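Immune protein (Enterobacter cloacae, PDB 6D7Y) probably binds and neutralises the toxic C-terminal tip of a CdiA protein, acting as the immunity partner in contact-dependent growth inhibition. Local coordinates at residues E3-I8 and F100-F105; E129-G134 and R144-N149. One frame throughout, in Å; residues are numbered along the deposited sequence.

Contact 1: residues E3-I8 and F100-F105; sequences ELFEVI and FYMNDF
With CG anti to its carbonyl carbon (chi1 -65°), Phe5 sends its ring along the same face of the sheet as Met102, while Phe105, just past the turn, presents its ring face to it. The two rings form a T-shaped pair, the edge of Phe5 directed at the face of Phe105, with centroids 5.3 Å apart. Phe5 CE2 also rests 3.7 Å from CB of the selenomethionine Met102, whose bent chain then leads its selenium away. Phe100 completes this apolar row, its CE2 lying 4.0 Å from Phe5 CB. Glu3 CG packs against Phe105 CE1, and its carboxylate plane is inclined to that ring. On the opposite face of the sheet Leu4 lays CD1 over the centre of the Tyr101 ring, a CH-pi contact of 3.9 Å to the centroid.

Four backbone hydrogen bonds fix the antiparallel register: Glu3 and Met102 exchange two, as do Phe5 and Phe100, the shortest being Phe5 N to Phe100 O at 2.8 Å. Leu4 and Tyr101 form the non-hydrogen-bonded pair between them, where Tyr101 CA also approaches Glu3 O at 3.2 Å in a CA-H...O contact.

Past the strand, Asp104 is the N-cap of helix 105-126, its OD1 accepting from Ser107 N. That helix packs on the Phe5 face through Ala108 and Met112. Strand 93-102 runs beside strand 3-10, and the chain then passes into the helix that covers the Phe5 face; strand 130-135 flanks strand 3-10 on its other edge.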
loop_
_atom_site.group_PDB
_atom_site.type_symbol
_atom_site.label_atom_id
_atom_site.label_comp_id
_atom_site.label_asym_id
_atom_site.label_seq_id
_atom_site.Cartn_x
_atom_site.Cartn_y
_atom_site.Cartn_z
ATOM N N GLU B 3 -17.437 -0.733 -3.088
ATOM C CA GLU B 3 -16.765 0.318 -2.314
ATOM C C GLU B 3 -15.275 0.220 -2.478
ATOM O O GLU B 3 -14.745 -0.865 -2.715
ATOM C CB GLU B 3 -17.065 0.099 -0.835
ATOM C CG GLU B 3 -18.518 0.183 -0.429
ATOM C CD GLU B 3 -19.041 1.597 -0.247
ATOM O OE1 GLU B 3 -18.321 2.588 -0.553
ATOM O OE2 GLU B 3 -20.208 1.721 0.222
ATOM N N LEU B 4 -14.598 1.359 -2.320
ATOM C CA LEU B 4 -13.166 1.404 -2.401
ATOM C C LEU B 4 -12.610 1.201 -0.978
ATOM O O LEU B 4 -12.998 1.942 -0.042
ATOM C CB LEU B 4 -12.688 2.742 -2.947
ATOM C CG LEU B 4 -11.176 2.840 -3.180
ATOM C CD1 LEU B 4 -10.639 1.739 -4.081
ATOM C CD2 LEU B 4 -10.862 4.197 -3.798
ATOM N N PHE B 5 -11.731 0.209 -0.838
ATOM C CA PHE B 5 -11.086 -0.090 0.441
ATOM C C PHE B 5 -9.600 0.168 0.339
ATOM O O PHE B 5 -9.051 0.276 -0.754
ATOM C CB PHE B 5 -11.351 -1.521 0.882
ATOM C CG PHE B 5 -12.800 -1.807 1.171
ATOM C CD1 PHE B 5 -13.337 -1.577 2.418
ATOM C CD2 PHE B 5 -13.634 -2.261 0.169
ATOM C CE1 PHE B 5 -14.685 -1.787 2.687
ATOM C CE2 PHE B 5 -14.978 -2.498 0.438
ATOM C CZ PHE B 5 -15.507 -2.268 1.686
ATOM N N GLU B 6 -8.931 0.310 1.480
ATOM C CA GLU B 6 -7.514 0.497 1.409
ATOM C C GLU B 6 -6.799 0.041 2.676
ATOM O O GLU B 6 -7.396 -0.044 3.740
ATOM C CB GLU B 6 -7.118 1.951 1.063
ATOM C CG GLU B 6 -7.190 2.934 2.182
ATOM C CD GLU B 6 -6.820 4.380 1.802
ATOM O OE1 GLU B 6 -6.070 4.650 0.827
ATOM O OE2 GLU B 6 -7.293 5.270 2.528
ATOM N N VAL B 7 -5.541 -0.326 2.497
ATOM C CA VAL B 7 -4.658 -0.676 3.609
ATOM C C VAL B 7 -3.464 0.253 3.469
ATOM O O VAL B 7 -3.038 0.586 2.358
ATOM C CB VAL B 7 -4.243 -2.160 3.685
ATOM C CG1 VAL B 7 -5.460 -3.047 3.875
ATOM C CG2 VAL B 7 -3.433 -2.584 2.472
ATOM N N ILE B 8 -2.911 0.660 4.614
ATOM C CA ILE B 8 -1.822 1.603 4.642
ATOM C C ILE B 8 -0.675 1.178 5.554
ATOM O O ILE B 8 -0.920 0.713 6.683
ATOM C CB ILE B 8 -2.302 2.956 5.264
ATOM C CG1 ILE B 8 -3.517 3.559 4.534
ATOM C CG2 ILE B 8 -1.172 3.980 5.303
ATOM C CD1 ILE B 8 -3.262 4.043 3.164
ATOM N N PHE B 100 -8.174 -0.742 -3.411
ATOM C CA PHE B 100 -8.868 -1.740 -4.248
ATOM C C PHE B 100 -10.368 -1.776 -3.966
ATOM O O PHE B 100 -10.805 -1.537 -2.842
ATOM C CB PHE B 100 -8.278 -3.129 -3.995
ATOM C CG PHE B 100 -8.297 -3.537 -2.542
ATOM C CD1 PHE B 100 -7.265 -3.178 -1.701
ATOM C CD2 PHE B 100 -9.352 -4.282 -2.027
ATOM C CE1 PHE B 100 -7.281 -3.546 -0.360
ATOM C CE2 PHE B 100 -9.380 -4.660 -0.705
ATOM C CZ PHE B 100 -8.356 -4.285 0.144
ATOM N N TYR B 101 -11.179 -2.040 -4.994
ATOM C CA TYR B 101 -12.611 -2.135 -4.768
ATOM C C TYR B 101 -12.998 -3.543 -4.330
ATOM O O TYR B 101 -12.296 -4.517 -4.647
ATOM C CB TYR B 101 -13.416 -1.775 -6.053
ATOM C CG TYR B 101 -13.382 -0.313 -6.403
ATOM C CD1 TYR B 101 -12.367 0.215 -7.191
ATOM C CD2 TYR B 101 -14.367 0.555 -5.946
ATOM C CE1 TYR B 101 -12.336 1.574 -7.514
ATOM C CE2 TYR B 101 -14.346 1.901 -6.255
ATOM C CZ TYR B 101 -13.326 2.413 -7.028
ATOM O OH TYR B 101 -13.311 3.755 -7.346
HETATM N N MSE B 102 -14.116 -3.650 -3.609
HETATM C CA MSE B 102 -14.698 -4.948 -3.230
HETATM C C MSE B 102 -16.178 -4.767 -3.439
HETATM O O MSE B 102 -16.703 -3.671 -3.246
HETATM C CB MSE B 102 -14.413 -5.419 -1.811
HETATM C CG MSE B 102 -12.927 -5.606 -1.527
HETATM SE SE MSE B 102 -12.126 -7.131 -2.506
HETATM C CE MSE B 102 -13.256 -8.590 -1.806
ATOM N N ASN B 103 -16.870 -5.830 -3.839
ATOM C CA ASN B 103 -18.330 -5.757 -4.108
ATOM C C ASN B 103 -19.211 -5.662 -2.867
ATOM O O ASN B 103 -20.361 -5.221 -2.972
ATOM C CB ASN B 103 -18.791 -6.933 -4.986
ATOM C CG ASN B 103 -18.324 -6.818 -6.428
ATOM O OD1 ASN B 103 -17.999 -5.732 -6.906
ATOM N ND2 ASN B 103 -18.326 -7.940 -7.142
ATOM N N ASP B 104 -18.692 -6.056 -1.697
ATOM C CA ASP B 104 -19.484 -5.984 -0.471
ATOM C C ASP B 104 -18.579 -5.965 0.747
ATOM O O ASP B 104 -17.394 -6.289 0.637
ATOM C CB ASP B 104 -20.483 -7.137 -0.408
ATOM C CG ASP B 104 -19.816 -8.488 -0.405
ATOM O OD1 ASP B 104 -19.087 -8.788 0.556
ATOM O OD2 ASP B 104 -20.056 -9.278 -1.341
ATOM N N PHE B 105 -19.139 -5.574 1.892
ATOM C CA PHE B 105 -18.372 -5.476 3.141
ATOM C C PHE B 105 -17.947 -6.827 3.704
ATOM O O PHE B 105 -16.882 -6.933 4.308
ATOM C CB PHE B 105 -19.126 -4.660 4.211
ATOM C CG PHE B 105 -19.017 -3.165 4.029
ATOM C CD1 PHE B 105 -19.885 -2.485 3.204
ATOM C CD2 PHE B 105 -18.033 -2.443 4.692
ATOM C CE1 PHE B 105 -19.772 -1.115 3.033
ATOM C CE2 PHE B 105 -17.914 -1.080 4.527
ATOM C CZ PHE B 105 -18.796 -0.412 3.689
#

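Contact 2: residues E129-G134 and R144-N149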
loop_
_atom_site.group_PDB
_atom_site.type_symbol
_atom_site.label_atom_id
_atom_site.label_comp_id
_atom_site.label_asym_id
_atom_site.label_seq_id
_atom_site.Cartn_x
_atom_site.Cartn_y
_atom_site.Cartn_z
ATOM N N GLU B 129 5.750 2.493 11.159
ATOM C CA GLU B 129 5.152 2.880 12.464
ATOM C C GLU B 129 3.784 2.251 12.774
ATOM O O GLU B 129 3.544 1.804 13.887
ATOM C CB GLU B 129 5.063 4.406 12.593
ATOM C CG GLU B 129 6.418 5.100 12.546
ATOM C CD GLU B 129 6.338 6.606 12.787
ATOM O OE1 GLU B 129 7.399 7.266 12.728
ATOM O OE2 GLU B 129 5.224 7.134 13.036
ATOM N N ASN B 130 2.881 2.238 11.798
ATOM C CA ASN B 130 1.566 1.649 11.994
ATOM C C ASN B 130 1.094 1.067 10.687
ATOM O O ASN B 130 1.617 1.421 9.633
ATOM C CB ASN B 130 0.536 2.716 12.377
ATOM C CG ASN B 130 0.772 3.309 13.733
ATOM O OD1 ASN B 130 0.764 2.612 14.746
ATOM N ND2 ASN B 130 0.923 4.618 13.771
ATOM N N PHE B 131 0.143 0.151 10.790
ATOM C CA PHE B 131 -0.507 -0.447 9.607
ATOM C C PHE B 131 -1.996 -0.528 9.940
ATOM O O PHE B 131 -2.370 -0.794 11.086
ATOM C CB PHE B 131 0.134 -1.768 9.179
ATOM C CG PHE B 131 0.176 -2.835 10.231
ATOM C CD1 PHE B 131 1.181 -2.841 11.200
ATOM C CD2 PHE B 131 -0.722 -3.892 10.222
ATOM C CE1 PHE B 131 1.243 -3.847 12.156
ATOM C CE2 PHE B 131 -0.661 -4.895 11.180
ATOM C CZ PHE B 131 0.319 -4.871 12.151
ATOM N N TYR B 132 -2.866 -0.277 8.965
ATOM C CA TYR B 132 -4.298 -0.287 9.233
ATOM C C TYR B 132 -5.017 -0.421 7.941
ATOM O O TYR B 132 -4.405 -0.250 6.889
ATOM C CB TYR B 132 -4.777 0.958 10.016
ATOM C CG TYR B 132 -4.278 2.306 9.523
ATOM C CD1 TYR B 132 -4.954 3.005 8.539
ATOM C CD2 TYR B 132 -3.125 2.883 10.052
ATOM C CE1 TYR B 132 -4.512 4.238 8.099
ATOM C CE2 TYR B 132 -2.675 4.126 9.626
ATOM C CZ TYR B 132 -3.366 4.790 8.629
ATOM O OH TYR B 132 -2.944 6.017 8.172
ATOM N N GLY B 133 -6.292 -0.773 8.036
ATOM C CA GLY B 133 -7.108 -0.981 6.850
ATOM C C GLY B 133 -8.551 -0.637 7.111
ATOM O O GLY B 133 -9.072 -0.845 8.204
ATOM N N GLY B 134 -9.222 -0.146 6.072
ATOM C CA GLY B 134 -10.598 0.238 6.224
ATOM C C GLY B 134 -11.246 0.697 4.943
ATOM O O GLY B 134 -10.630 0.640 3.859
ATOM N N ARG B 144 -12.550 1.533 10.011
ATOM C CA ARG B 144 -11.492 0.568 9.873
ATOM C C ARG B 144 -11.936 -0.850 10.235
ATOM O O ARG B 144 -12.874 -1.058 11.021
ATOM C CB ARG B 144 -10.285 0.909 10.759
ATOM C CG ARG B 144 -9.509 2.126 10.321
ATOM C CD ARG B 144 -8.299 2.362 11.235
ATOM N NE ARG B 144 -7.651 3.625 10.930
ATOM C CZ ARG B 144 -6.653 4.144 11.644
ATOM N NH1 ARG B 144 -6.172 5.335 11.327
ATOM N NH2 ARG B 144 -6.170 3.494 12.696
ATOM N N PHE B 145 -11.242 -1.804 9.634
ATOM C CA PHE B 145 -11.382 -3.248 9.921
ATOM C C PHE B 145 -10.276 -3.647 10.897
ATOM O O PHE B 145 -10.425 -4.620 11.658
ATOM C CB PHE B 145 -11.301 -4.106 8.679
ATOM C CG PHE B 145 -12.531 -4.055 7.832
ATOM C CD1 PHE B 145 -12.709 -3.039 6.893
ATOM C CD2 PHE B 145 -13.508 -5.021 7.960
ATOM C CE1 PHE B 145 -13.847 -2.989 6.101
ATOM C CE2 PHE B 145 -14.652 -4.982 7.156
ATOM C CZ PHE B 145 -14.812 -3.980 6.231
ATOM N N PHE B 146 -9.156 -2.945 10.847
ATOM C CA PHE B 146 -8.078 -3.219 11.802
ATOM C C PHE B 146 -7.069 -2.079 11.915
ATOM O O PHE B 146 -6.926 -1.268 11.021
ATOM C CB PHE B 146 -7.312 -4.530 11.418
ATOM C CG PHE B 146 -6.526 -4.421 10.151
ATOM C CD1 PHE B 146 -7.118 -4.706 8.923
ATOM C CD2 PHE B 146 -5.206 -3.988 10.168
ATOM C CE1 PHE B 146 -6.390 -4.597 7.743
ATOM C CE2 PHE B 146 -4.480 -3.866 8.994
ATOM C CZ PHE B 146 -5.076 -4.164 7.772
ATOM N N THR B 147 -6.362 -2.038 13.055
ATOM C CA THR B 147 -5.288 -1.097 13.249
ATOM C C THR B 147 -4.227 -1.921 13.972
ATOM O O THR B 147 -4.490 -2.454 15.048
ATOM C CB THR B 147 -5.643 0.110 14.123
ATOM O OG1 THR B 147 -6.720 0.822 13.540
ATOM C CG2 THR B 147 -4.420 1.042 14.244
ATOM N N ASN B 148 -3.055 -2.045 13.361
ATOM C CA ASN B 148 -1.962 -2.858 13.904
ATOM C C ASN B 148 -2.466 -4.263 14.256
ATOM O O ASN B 148 -3.091 -4.901 13.417
ATOM C CB ASN B 148 -1.302 -2.143 15.085
ATOM C CG ASN B 148 -0.653 -0.854 14.666
ATOM O OD1 ASN B 148 -0.149 -0.748 13.547
ATOM N ND2 ASN B 148 -0.621 0.126 15.564
ATOM N N ASN B 149 -2.271 -4.694 15.501
ATOM C CA ASN B 149 -2.702 -6.019 15.930
ATOM C C ASN B 149 -4.089 -6.023 16.596
ATOM O O ASN B 149 -4.427 -6.975 17.288
ATOM C CB ASN B 149 -1.648 -6.624 16.871
ATOM C CG ASN B 149 -1.385 -5.769 18.138
ATOM O OD1 ASN B 149 -1.782 -4.592 18.226
ATOM N ND2 ASN B 149 -0.684 -6.360 19.108
#
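Asn130 opens the pairing with its side chain: OD1 accepts from Asn148 ND2 at 3.0 Å in a nearly straight bond that lies in the Asn148 amide plane, while Asn130 ND2 is held by Glu10 of the neighbouring strand. The Asn148 amide also reaches the next residue, its OD1 taking the backbone N of Phe131 at 2.9 Å. Since Asn148 N donates in turn to Phe131 O at 2.7 Å, this one asparagine grips both polar backbone atoms of Phe131 and extends the pairing beyond the last strand residue, Thr147. Phe131 carries CG between its backbone N and carbonyl carbon (chi1 57°), which sets one ring face against Asn148 CA, 3.6 Å from the ring centroid.

Tyr132 stands on the other face of the sheet. The guanidinium of Arg144 lies flat on its ring, planes 9° apart and centres 3.9 Å apart, a cation-pi stack. Arg144 is kept in that pose by NH2 bonding to Thr147 OG1 in the guanidinium plane, and by NE and NH1 bonding to the carbonyls of Ala138 and Ser139.

The two strands form a beta hairpin, interrupted at Gly133 by a classic beta bulge: Phe145 and Phe146 both face this glycine. Gly133 O accepts from Phe145 N at 2.8 Å and, weakly, from Phe146 N, while Gly133 N donates to Phe146 O. With no side chain here, the Phe146 ring can lie directly over Gly133 N, which is 3.6 Å from the ring plane. Beyond the bulge Gly134 CA meets Arg144 CA at 3.8 Å, and at the edge of the Phe145 ring it touches CD1.

How the contacts relate
Contacts 1 and 2 are separate joints of one antiparallel sheet, with the pairing of strands 3-10 and 130-135 between them and their centres about 14 Å apart. Strand 3-10 supplies one side of contact 1, and its other edge pairs with strand 130-135 of contact 2: Glu6 N lies 2.9 Å from Gly134 O, and Ile8 N 2.9 Å from Tyr132 O, both probable hydrogen bonds. On the helix-facing side two phenylalanines also meet, Phe5 CE1 packing 3.7 Å from Phe145 CE1, and Met112 of helix 105-126 touches both of these side chains. Along the chain the contacts follow in series: the helix that begins at the end of contact 1 leads to the strand that opens contact 2.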